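Local coordinates for protein N-acetylglucosamine-specific lectin (Saxidomus purpuratus, PDB 6A7S) that binds N-acetylated sugars such as N-acetylgalactosamine and N-acetylglucosamine through a domain of the C-type lectin fold, at residues K59-V64 and C153-S158; H86-G91 and V134-N139; D120-C125 and D140-E145. All coordinates share one frame; numbering follows the deposited sequence.

Interaction 1 (K59-V64 and C153-S158); sequences KDASLV and CEIDCS. With CA (calcium ion), chain D.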
loop_
_atom_site.group_PDB
_atom_site.type_symbol
_atom_site.label_atom_id
_atom_site.label_comp_id
_atom_site.label_asym_id
_atom_site.label_seq_id
_atom_site.Cartn_x
_atom_site.Cartn_y
_atom_site.Cartn_z
ATOM N N LYS A 59 -16.480 0.805 -11.197
ATOM C CA LYS A 59 -16.679 1.314 -9.851
ATOM C C LYS A 59 -15.522 2.219 -9.417
ATOM O O LYS A 59 -15.395 2.447 -8.219
ATOM C CB LYS A 59 -16.772 0.155 -8.860
ATOM C CG LYS A 59 -17.901 -0.812 -9.124
ATOM C CD LYS A 59 -19.181 -0.204 -8.759
ATOM C CE LYS A 59 -20.199 -1.243 -8.405
ATOM N NZ LYS A 59 -21.408 -0.575 -7.895
ATOM N N ASP A 60 -14.699 2.679 -10.369
ATOM C CA ASP A 60 -13.483 3.480 -10.088
ATOM C C ASP A 60 -12.587 2.648 -9.168
ATOM O O ASP A 60 -12.131 3.086 -8.123
ATOM C CB ASP A 60 -13.842 4.818 -9.433
ATOM C CG ASP A 60 -14.712 5.623 -10.362
ATOM O OD1 ASP A 60 -14.351 5.678 -11.532
ATOM O OD2 ASP A 60 -15.786 6.042 -9.937
ATOM N N ALA A 61 -12.361 1.404 -9.574
ATOM C CA ALA A 61 -11.741 0.469 -8.684
ATOM C C ALA A 61 -11.062 -0.565 -9.559
ATOM O O ALA A 61 -10.972 -0.368 -10.763
ATOM C CB ALA A 61 -12.769 -0.069 -7.717
ATOM N N SER A 62 -10.514 -1.617 -8.949
ATOM C CA SER A 62 -9.752 -2.558 -9.690
ATOM C C SER A 62 -9.934 -3.918 -9.004
ATOM O O SER A 62 -10.255 -3.959 -7.801
ATOM C CB SER A 62 -8.329 -2.100 -9.749
ATOM O OG SER A 62 -7.503 -3.125 -10.248
ATOM N N LEU A 63 -9.799 -4.997 -9.776
ATOM C CA LEU A 63 -9.769 -6.353 -9.146
ATOM C C LEU A 63 -8.667 -6.365 -8.090
ATOM O O LEU A 63 -7.567 -5.814 -8.335
ATOM C CB LEU A 63 -9.467 -7.409 -10.197
ATOM C CG LEU A 63 -10.646 -7.856 -11.053
ATOM C CD1 LEU A 63 -10.183 -8.682 -12.247
ATOM C CD2 LEU A 63 -11.702 -8.575 -10.226
ATOM N N VAL A 64 -8.936 -7.048 -6.975
ATOM C CA VAL A 64 -8.101 -7.050 -5.784
ATOM C C VAL A 64 -6.683 -7.521 -6.103
ATOM O O VAL A 64 -6.461 -8.389 -6.946
ATOM C CB VAL A 64 -8.714 -7.889 -4.661
ATOM C CG1 VAL A 64 -8.602 -9.368 -5.024
ATOM C CG2 VAL A 64 -8.057 -7.572 -3.330
ATOM N N CYS A 153 -13.317 -6.595 -5.823
ATOM C CA CYS A 153 -12.734 -5.301 -6.217
ATOM C C CYS A 153 -12.105 -4.636 -4.992
ATOM O O CYS A 153 -12.538 -4.828 -3.857
ATOM C CB CYS A 153 -13.786 -4.323 -6.743
ATOM S SG CYS A 153 -14.842 -4.934 -8.095
ATOM N N GLU A 154 -11.131 -3.779 -5.259
ATOM C CA GLU A 154 -10.396 -3.109 -4.184
ATOM C C GLU A 154 -10.243 -1.620 -4.539
ATOM O O GLU A 154 -9.933 -1.354 -5.700
ATOM C CB GLU A 154 -8.986 -3.704 -4.045
ATOM C CG GLU A 154 -8.220 -3.252 -2.795
ATOM C CD GLU A 154 -6.833 -3.831 -2.604
ATOM O OE1 GLU A 154 -6.299 -4.466 -3.578
ATOM O OE2 GLU A 154 -6.237 -3.594 -1.502
ATOM N N ILE A 155 -10.358 -0.757 -3.528
ATOM C CA ILE A 155 -9.832 0.629 -3.594
ATOM C C ILE A 155 -8.907 0.871 -2.396
ATOM O O ILE A 155 -9.140 0.390 -1.280
ATOM C CB ILE A 155 -10.967 1.673 -3.622
ATOM C CG1 ILE A 155 -11.823 1.669 -2.354
ATOM C CG2 ILE A 155 -11.790 1.474 -4.888
ATOM C CD1 ILE A 155 -12.849 2.820 -2.238
ATOM N N ASP A 156 -7.914 1.719 -2.609
ATOM C CA ASP A 156 -7.052 2.128 -1.506
ATOM C C ASP A 156 -7.080 3.649 -1.240
ATOM O O ASP A 156 -6.219 4.149 -0.561
ATOM C CB ASP A 156 -5.657 1.647 -1.817
ATOM C CG ASP A 156 -5.001 2.422 -2.929
ATOM O OD1 ASP A 156 -5.623 3.367 -3.437
ATOM O OD2 ASP A 156 -3.872 2.067 -3.252
ATOM N N CYS A 157 -8.065 4.373 -1.771
ATOM C CA CYS A 157 -8.340 5.776 -1.420
ATOM C C CYS A 157 -7.096 6.676 -1.566
ATOM O O CYS A 157 -6.898 7.596 -0.744
ATOM C CB CYS A 157 -8.773 5.909 0.024
ATOM S SG CYS A 157 -10.243 4.964 0.446
ATOM N N SER A 158 -6.256 6.382 -2.560
ATOM C CA SER A 158 -4.992 7.022 -2.757
ATOM C C SER A 158 -5.195 8.208 -3.709
ATOM O O SER A 158 -4.225 8.834 -4.133
ATOM C CB SER A 158 -3.926 6.067 -3.220
ATOM O OG SER A 158 -4.324 5.422 -4.405
HETATM CA CA CA D . -4.320 -5.073 -1.798
HETATM O O HOH W 1 -3.636 -3.908 0.285
#
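The carboxylate of Glu154 has Val64 over one of its faces and a calcium ion at its edge, close to its plane, where both oxygens point. Val64 CG2 is 3.6 Å from Glu154 OE1, and the two side chains cross at about a right angle. This is part of the four-stranded antiparallel sheet of the C-type lectin domain, whose outermost strand on this side is 62-63. That strand pairs here with the end of strand 149-155. The calcium takes OE2 of Glu154 at 2.4 Å and OE1 of the same residue at 2.7 Å, so the grip is bidentate, with unequal bonds. Thr65, Glu67, Glu71 and a water complete much of the site. OE2 is also hydrogen-bonded to Ser38, and OE1 to a molecule probably from the crystallisation liquor. The side chain of Glu154 reaches the metal because it is fully extended. Its CG is anti to the backbone N (chi1 -170°), and the chain runs straight on beyond CG.

The backbone pairing is short. Glu154 N donates to Ser62 O at 2.7 Å, almost in line with the carbonyl. The return bond from Ser62 N to Glu154 O is weak at 3.3 Å. Ser62 O also receives a CA-H contact from Cys153. One residue on, Leu63 and Cys153 form a non-hydrogen-bonded pair. Their side chains diverge, and Leu63 turns to helix 49-58. Cys153 is tied to the same helix by its disulfide to Cys56. So strand 62-63 packs on the helix, and strand 149-155 is bonded to it.

The other end of the contact is apolar. Trp32 touches both Ala61 and Ile155 there. Ile155 lays its CG2 branch against the methyl of Ala61 and beside Asp60 O. The packing is tight, with Ala61 CB only 3.4 Å from Ile155 CG2.

Interaction 2 (H86-G91 and V134-N139); sequences HYYWIG and VVWQWN. With NGA (2-acetamido-2-deoxy-beta-D-galactopyranose), chain B.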
loop_
_atom_site.group_PDB
_atom_site.type_symbol
_atom_site.label_atom_id
_atom_site.label_comp_id
_atom_site.label_asym_id
_atom_site.label_seq_id
_atom_site.Cartn_x
_atom_site.Cartn_y
_atom_site.Cartn_z
ATOM N N HIS A 86 -17.495 -21.317 -5.313
ATOM C CA HIS A 86 -16.245 -21.951 -5.023
ATOM C C HIS A 86 -15.069 -21.254 -5.733
ATOM O O HIS A 86 -13.959 -21.704 -5.642
ATOM C CB HIS A 86 -16.366 -23.489 -5.276
ATOM C CG HIS A 86 -16.331 -23.969 -6.704
ATOM N ND1 HIS A 86 -17.429 -23.921 -7.537
ATOM C CD2 HIS A 86 -15.340 -24.565 -7.441
ATOM C CE1 HIS A 86 -17.111 -24.430 -8.735
ATOM N NE2 HIS A 86 -15.824 -24.836 -8.703
ATOM N N TYR A 87 -15.292 -20.113 -6.385
ATOM C CA TYR A 87 -14.189 -19.318 -6.849
ATOM C C TYR A 87 -14.630 -17.854 -6.996
ATOM O O TYR A 87 -15.768 -17.592 -7.332
ATOM C CB TYR A 87 -13.619 -19.832 -8.180
ATOM C CG TYR A 87 -14.606 -19.979 -9.307
ATOM C CD1 TYR A 87 -15.368 -21.128 -9.419
ATOM C CD2 TYR A 87 -14.785 -18.991 -10.277
ATOM C CE1 TYR A 87 -16.322 -21.270 -10.411
ATOM C CE2 TYR A 87 -15.723 -19.130 -11.296
ATOM C CZ TYR A 87 -16.489 -20.286 -11.368
ATOM O OH TYR A 87 -17.421 -20.476 -12.348
ATOM N N TYR A 88 -13.650 -16.957 -6.839
ATOM C CA TYR A 88 -13.794 -15.481 -6.997
ATOM C C TYR A 88 -12.587 -14.929 -7.757
ATOM O O TYR A 88 -11.438 -15.155 -7.407
ATOM C CB TYR A 88 -13.845 -14.754 -5.668
ATOM C CG TYR A 88 -15.106 -14.963 -4.887
ATOM C CD1 TYR A 88 -15.393 -16.194 -4.310
ATOM C CD2 TYR A 88 -16.001 -13.915 -4.691
ATOM C CE1 TYR A 88 -16.565 -16.380 -3.590
ATOM C CE2 TYR A 88 -17.175 -14.079 -3.952
ATOM C CZ TYR A 88 -17.459 -15.320 -3.407
ATOM O OH TYR A 88 -18.634 -15.480 -2.709
ATOM N N TRP A 89 -12.872 -14.191 -8.825
ATOM C CA TRP A 89 -11.794 -13.582 -9.641
ATOM C C TRP A 89 -11.042 -12.501 -8.858
ATOM O O TRP A 89 -11.658 -11.769 -8.092
ATOM C CB TRP A 89 -12.385 -13.037 -10.933
ATOM C CG TRP A 89 -13.000 -14.061 -11.823
ATOM C CD1 TRP A 89 -14.281 -14.082 -12.285
ATOM C CD2 TRP A 89 -12.354 -15.220 -12.375
ATOM N NE1 TRP A 89 -14.478 -15.172 -13.076
ATOM C CE2 TRP A 89 -13.319 -15.890 -13.145
ATOM C CE3 TRP A 89 -11.077 -15.758 -12.282
ATOM C CZ2 TRP A 89 -13.066 -17.107 -13.765
ATOM C CZ3 TRP A 89 -10.804 -16.929 -12.959
ATOM C CH2 TRP A 89 -11.781 -17.571 -13.713
ATOM N N ILE A 90 -9.724 -12.426 -9.105
ATOM C CA ILE A 90 -8.833 -11.451 -8.521
ATOM C C ILE A 90 -7.918 -10.858 -9.608
ATOM O O ILE A 90 -7.847 -11.332 -10.724
ATOM C CB ILE A 90 -8.014 -12.043 -7.339
ATOM C CG1 ILE A 90 -7.038 -13.140 -7.793
ATOM C CG2 ILE A 90 -8.926 -12.496 -6.190
ATOM C CD1 ILE A 90 -6.093 -13.586 -6.717
ATOM N N GLY A 91 -7.146 -9.829 -9.244
ATOM C CA GLY A 91 -6.508 -8.940 -10.231
ATOM C C GLY A 91 -5.136 -9.402 -10.627
ATOM O O GLY A 91 -4.143 -8.649 -10.508
ATOM N N VAL A 134 -7.184 -27.272 -2.579
ATOM C CA VAL A 134 -7.036 -25.822 -2.666
ATOM C C VAL A 134 -8.107 -25.195 -1.791
ATOM O O VAL A 134 -9.307 -25.260 -2.117
ATOM C CB VAL A 134 -7.092 -25.316 -4.107
ATOM C CG1 VAL A 134 -6.942 -23.799 -4.184
ATOM C CG2 VAL A 134 -6.020 -25.996 -4.928
ATOM N N VAL A 135 -7.680 -24.611 -0.670
ATOM C CA VAL A 135 -8.639 -24.196 0.334
ATOM C C VAL A 135 -8.682 -22.655 0.405
ATOM O O VAL A 135 -8.093 -22.063 1.251
ATOM C CB VAL A 135 -8.317 -24.872 1.667
ATOM C CG1 VAL A 135 -9.315 -24.452 2.741
ATOM C CG2 VAL A 135 -8.301 -26.412 1.493
ATOM N N TRP A 136 -9.414 -22.046 -0.511
ATOM C CA TRP A 136 -9.429 -20.579 -0.694
ATOM C C TRP A 136 -8.010 -20.055 -0.807
ATOM O O TRP A 136 -7.530 -19.301 0.039
ATOM C CB TRP A 136 -10.239 -19.911 0.434
ATOM C CG TRP A 136 -11.715 -20.134 0.303
ATOM C CD1 TRP A 136 -12.525 -20.716 1.238
ATOM C CD2 TRP A 136 -12.573 -19.801 -0.805
ATOM N NE1 TRP A 136 -13.818 -20.741 0.803
ATOM C CE2 TRP A 136 -13.874 -20.211 -0.453
ATOM C CE3 TRP A 136 -12.372 -19.276 -2.085
ATOM C CZ2 TRP A 136 -14.957 -20.062 -1.318
ATOM C CZ3 TRP A 136 -13.427 -19.168 -2.951
ATOM C CH2 TRP A 136 -14.710 -19.553 -2.566
ATOM N N GLN A 137 -7.341 -20.497 -1.882
ATOM C CA GLN A 137 -6.015 -20.126 -2.241
ATOM C C GLN A 137 -6.009 -19.869 -3.750
ATOM O O GLN A 137 -6.956 -20.160 -4.432
ATOM C CB GLN A 137 -5.005 -21.187 -1.796
ATOM C CG GLN A 137 -4.929 -21.370 -0.280
ATOM C CD GLN A 137 -4.184 -22.635 0.111
ATOM O OE1 GLN A 137 -4.688 -23.734 -0.101
ATOM N NE2 GLN A 137 -2.989 -22.494 0.686
ATOM N N TRP A 138 -4.926 -19.318 -4.299
ATOM C CA TRP A 138 -4.969 -18.920 -5.664
ATOM C C TRP A 138 -4.843 -20.131 -6.635
ATOM O O TRP A 138 -4.117 -21.065 -6.358
ATOM C CB TRP A 138 -3.820 -17.963 -5.963
ATOM C CG TRP A 138 -3.646 -16.789 -5.064
ATOM C CD1 TRP A 138 -4.516 -16.208 -4.188
ATOM C CD2 TRP A 138 -2.474 -15.984 -5.086
ATOM N NE1 TRP A 138 -3.931 -15.120 -3.614
ATOM C CE2 TRP A 138 -2.683 -14.950 -4.157
ATOM C CE3 TRP A 138 -1.256 -16.080 -5.768
ATOM C CZ2 TRP A 138 -1.687 -14.015 -3.891
ATOM C CZ3 TRP A 138 -0.290 -15.125 -5.531
ATOM C CH2 TRP A 138 -0.503 -14.122 -4.583
ATOM N N ASN A 139 -5.578 -20.064 -7.747
ATOM C CA ASN A 139 -5.462 -20.954 -8.886
ATOM C C ASN A 139 -5.386 -20.103 -10.145
ATOM O O ASN A 139 -5.971 -19.003 -10.181
ATOM C CB ASN A 139 -6.602 -21.978 -8.991
ATOM C CG ASN A 139 -6.512 -22.838 -10.247
ATOM O OD1 ASN A 139 -5.476 -23.453 -10.548
ATOM N ND2 ASN A 139 -7.586 -22.827 -11.017
HETATM C C1 NGA B . -11.271 -26.149 -11.185
HETATM C C2 NGA B . -10.581 -24.804 -11.454
HETATM C C3 NGA B . -9.870 -25.189 -12.745
HETATM C C4 NGA B . -9.050 -26.492 -12.492
HETATM C C5 NGA B . -9.754 -27.567 -11.676
HETATM C C6 NGA B . -9.014 -28.900 -11.386
HETATM C C7 NGA B . -11.389 -22.487 -11.471
HETATM C C8 NGA B . -12.486 -21.617 -12.068
HETATM N N2 NGA B . -11.526 -23.765 -11.795
HETATM O O1 NGA B . -12.639 -26.321 -10.942
HETATM O O3 NGA B . -9.130 -24.089 -13.252
HETATM O O4 NGA B . -7.893 -25.964 -11.860
HETATM O O5 NGA B . -10.333 -26.960 -10.482
HETATM O O6 NGA B . -8.668 -29.501 -12.650
HETATM O O7 NGA B . -10.449 -22.065 -10.840
#
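Asn139 ND2 grips two oxygens of the bound N-acetylgalactosamine, and the sugar bridges the two segments, since Tyr87 of the facing strand covers its acetyl methyl. From Asn139 ND2 to the sugar O7 is 3.0 Å, and the bond to O3 is equally long but more bent (148° and 135° at the hydrogen). CG of Asn139 stands anti to the backbone N (chi1 176°), which carries the amide to the sugar. Its OD1 is hydrogen-bonded to Lys118, which fixes the turn of the amide. Sugar C8 sits centrally over one face of the Tyr87 ring, 3.8 Å from Tyr87 CG. Tyr87 OH is held by Asn148 O.

The segments themselves touch through buried apolar groups. Ile90 points its CD1 at one face of Trp138, 4.0 Å from Trp138 CD1, in a CH-pi contact over the five-membered ring. Trp138 NE1 is bound to Tyr128 OH. Trp138 and Asn139 open the Trp-Asn-Asp motif of C-type lectins. Trp136 follows strand 134-135 and shares a G1 bulge with Gln137. Its six-membered ring approaches Tyr88 obliquely, with Trp136 CZ3 3.8 Å from Tyr88 CD1. Trp136 CH2 also lies against the His86 backbone.

No hydrogen bond joins the segments directly. They cohere by aromatic and aliphatic contact, and polar recognition is left to the sugar-facing end.

Interaction 3 (D120-C125 and D140-E145); sequences DNNKGC and DHVDCE. With NGA (2-acetamido-2-deoxy-beta-D-galactopyranose), chain B.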
loop_
_atom_site.group_PDB
_atom_site.type_symbol
_atom_site.label_atom_id
_atom_site.label_comp_id
_atom_site.label_asym_id
_atom_site.label_seq_id
_atom_site.Cartn_x
_atom_site.Cartn_y
_atom_site.Cartn_z
ATOM N N ASP A 120 -0.634 -24.111 -12.317
ATOM C CA ASP A 120 -0.613 -25.106 -13.405
ATOM C C ASP A 120 0.232 -24.554 -14.564
ATOM O O ASP A 120 0.682 -25.290 -15.392
ATOM C CB ASP A 120 -2.039 -25.432 -13.845
ATOM C CG ASP A 120 -2.859 -26.048 -12.708
ATOM O OD1 ASP A 120 -2.511 -27.167 -12.326
ATOM O OD2 ASP A 120 -3.752 -25.345 -12.141
ATOM N N ASN A 121 0.351 -23.232 -14.639
ATOM C CA ASN A 121 1.012 -22.522 -15.712
ATOM C C ASN A 121 0.311 -22.769 -17.042
ATOM O O ASN A 121 0.907 -23.276 -17.982
ATOM C CB ASN A 121 2.510 -22.831 -15.793
ATOM C CG ASN A 121 3.231 -22.253 -14.591
ATOM O OD1 ASN A 121 4.013 -22.941 -13.955
ATOM N ND2 ASN A 121 2.927 -21.015 -14.231
ATOM N N ASN A 122 -0.920 -22.260 -17.128
ATOM C CA ASN A 122 -1.765 -22.389 -18.288
ATOM C C ASN A 122 -1.958 -21.002 -18.911
ATOM O O ASN A 122 -2.847 -20.771 -19.686
ATOM C CB ASN A 122 -3.075 -23.088 -17.912
ATOM C CG ASN A 122 -3.829 -22.428 -16.772
ATOM O OD1 ASN A 122 -3.614 -21.240 -16.512
ATOM N ND2 ASN A 122 -4.718 -23.180 -16.118
ATOM N N LYS A 123 -1.099 -20.075 -18.522
ATOM C CA LYS A 123 -1.138 -18.696 -18.952
ATOM C C LYS A 123 -2.540 -18.106 -18.731
ATOM O O LYS A 123 -2.996 -17.315 -19.513
ATOM C CB LYS A 123 -0.726 -18.576 -20.420
ATOM C CG LYS A 123 0.648 -19.140 -20.776
ATOM C CD LYS A 123 1.116 -18.655 -22.130
ATOM C CE LYS A 123 2.555 -18.998 -22.429
ATOM N NZ LYS A 123 3.099 -18.046 -23.423
ATOM N N GLY A 124 -3.205 -18.455 -17.626
ATOM C CA GLY A 124 -4.565 -18.047 -17.424
ATOM C C GLY A 124 -4.709 -16.836 -16.516
ATOM O O GLY A 124 -3.833 -15.981 -16.449
ATOM N N CYS A 125 -5.845 -16.802 -15.807
ATOM C CA CYS A 125 -6.275 -15.696 -14.927
ATOM C C CYS A 125 -6.524 -16.244 -13.520
ATOM O O CYS A 125 -6.970 -17.382 -13.362
ATOM C CB CYS A 125 -7.564 -15.086 -15.453
ATOM S SG CYS A 125 -7.303 -14.047 -16.916
ATOM N N ASP A 140 -4.676 -20.634 -11.158
ATOM C CA ASP A 140 -4.720 -20.086 -12.482
ATOM C C ASP A 140 -5.739 -20.883 -13.297
ATOM O O ASP A 140 -5.624 -22.112 -13.458
ATOM C CB ASP A 140 -3.351 -20.038 -13.183
ATOM C CG ASP A 140 -2.519 -21.308 -13.162
ATOM O OD1 ASP A 140 -2.861 -22.279 -12.412
ATOM O OD2 ASP A 140 -1.502 -21.323 -13.941
ATOM N N HIS A 141 -6.735 -20.145 -13.805
ATOM C CA HIS A 141 -7.778 -20.715 -14.638
ATOM C C HIS A 141 -7.515 -20.379 -16.095
ATOM O O HIS A 141 -7.345 -19.208 -16.452
ATOM C CB HIS A 141 -9.158 -20.203 -14.252
ATOM C CG HIS A 141 -10.252 -20.957 -14.909
ATOM N ND1 HIS A 141 -10.568 -22.274 -14.540
ATOM C CD2 HIS A 141 -11.088 -20.601 -15.909
ATOM C CE1 HIS A 141 -11.547 -22.680 -15.302
ATOM N NE2 HIS A 141 -11.939 -21.651 -16.113
ATOM N N VAL A 142 -7.635 -21.410 -16.935
ATOM C CA VAL A 142 -7.206 -21.312 -18.337
ATOM C C VAL A 142 -8.067 -20.335 -19.156
ATOM O O VAL A 142 -7.563 -19.796 -20.133
ATOM C CB VAL A 142 -7.180 -22.704 -18.985
ATOM C CG1 VAL A 142 -8.559 -23.315 -19.076
ATOM C CG2 VAL A 142 -6.483 -22.682 -20.341
ATOM N N ASP A 143 -9.342 -20.154 -18.771
ATOM C CA ASP A 143 -10.371 -19.388 -19.479
ATOM C C ASP A 143 -10.607 -18.044 -18.787
ATOM O O ASP A 143 -11.319 -17.976 -17.794
ATOM C CB ASP A 143 -11.688 -20.168 -19.526
ATOM C CG ASP A 143 -12.837 -19.421 -20.156
ATOM O OD1 ASP A 143 -12.570 -18.456 -20.957
ATOM O OD2 ASP A 143 -13.992 -19.793 -19.850
ATOM N N CYS A 144 -10.078 -16.987 -19.410
ATOM C CA CYS A 144 -10.196 -15.585 -18.927
ATOM C C CYS A 144 -11.480 -14.907 -19.394
ATOM O O CYS A 144 -11.781 -13.759 -18.972
ATOM C CB CYS A 144 -8.991 -14.790 -19.418
ATOM S SG CYS A 144 -7.475 -15.314 -18.579
ATOM N N GLU A 145 -12.263 -15.617 -20.212
ATOM C CA GLU A 145 -13.374 -14.992 -20.896
ATOM C C GLU A 145 -14.734 -15.563 -20.494
ATOM O O GLU A 145 -15.627 -14.804 -20.151
ATOM C CB GLU A 145 -13.210 -15.150 -22.399
ATOM C CG GLU A 145 -13.452 -13.861 -23.124
ATOM C CD GLU A 145 -12.640 -13.851 -24.403
ATOM O OE1 GLU A 145 -11.405 -13.621 -24.320
ATOM O OE2 GLU A 145 -13.234 -14.141 -25.460
HETATM C C1 NGA B . -11.271 -26.149 -11.185
HETATM C C2 NGA B . -10.581 -24.804 -11.454
HETATM C C3 NGA B . -9.870 -25.189 -12.745
HETATM C C4 NGA B . -9.050 -26.492 -12.492
HETATM C C5 NGA B . -9.754 -27.567 -11.676
HETATM C C6 NGA B . -9.014 -28.900 -11.386
HETATM C C7 NGA B . -11.389 -22.487 -11.471
HETATM C C8 NGA B . -12.486 -21.617 -12.068
HETATM N N2 NGA B . -11.526 -23.765 -11.795
HETATM O O1 NGA B . -12.639 -26.321 -10.942
HETATM O O3 NGA B . -9.130 -24.089 -13.252
HETATM O O4 NGA B . -7.893 -25.964 -11.860
HETATM O O5 NGA B . -10.333 -26.960 -10.482
HETATM O O6 NGA B . -8.668 -29.501 -12.650
HETATM O O7 NGA B . -10.449 -22.065 -10.840
HETATM O O HOH W 2 -5.927 -25.174 -13.679
HETATM O O HOH W 3 -5.081 -19.742 -20.754
#
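Cys125 and His141 form the tight part of this contact, as an antiparallel hydrogen-bonded pair. His141 N to Cys125 O is 2.8 Å, and Cys125 N returns a bond to His141 O. The Cys125-Cys144 disulfide locks the same end. Gly124 CA comes close to His141 O, at 3.2 Å.

Asp140, the last residue of the Trp-Asn-Asp motif, organises the loop. Asp120 N meets the syn lone pair of Asp140 OD1 at 2.9 Å. Asp140 OD2 takes weak bonds from Asn121 N and Asn122 N. Asn122 ND2 reaches Asp140 O from above the carbonyl plane (57° out of it).

The solvent side, with exposed Asp120, is looser and bridged by water. One water gives protons to Asp120 OD2 and Asp140 O and also meets sugar O4. A second joins Asn122 O and Val142 O. Asp120, Asn139 and Asp140 are ligands of a second calcium in a structure of this protein; here Lys118 forms a salt bridge with Asp120.

Sugar recognition is direct. His141 ND1 is 2.6 Å from the sugar O3 in a hydrogen bond. One face of its ring carries sugar C8, and Thr147 holds NE2.

Strand 87-95 backs the contact: its Arg93 touches both cysteines, and Trp94 and Gly124 share a backbone hydrogen bond. Tyr101 OH of strand 100-103 is hydrogen-bonded to Asn122 N and Gly124 N. Another backbone hydrogen bond links Cys144 to Glu50 of helix 49-58.

Interactions 2 and 3 build one sugar site on strand 137-141, with centres about 12 Å apart. The sugar's acetyl methyl is shared by the two, between the rings of Tyr87 and His141. Asn139 OD1 and Asp120 OD2 come to 3.0 Å because both hold Lys118 NZ, the first by a hydrogen bond and the second by a salt bridge. Trp89 packs on His141 and Cys125. Interaction 1 encloses both along the chain. Val64 O, 2.8 Å from Gly91 N, joins it to strand 87-95, and Val64 packs on Ile90. Interaction 1 lies across the chain's centre, about 18 Å from interaction 2 and 23 Å from interaction 3, centre to centre, so the calcium bound at Glu154 is remote from the sugar.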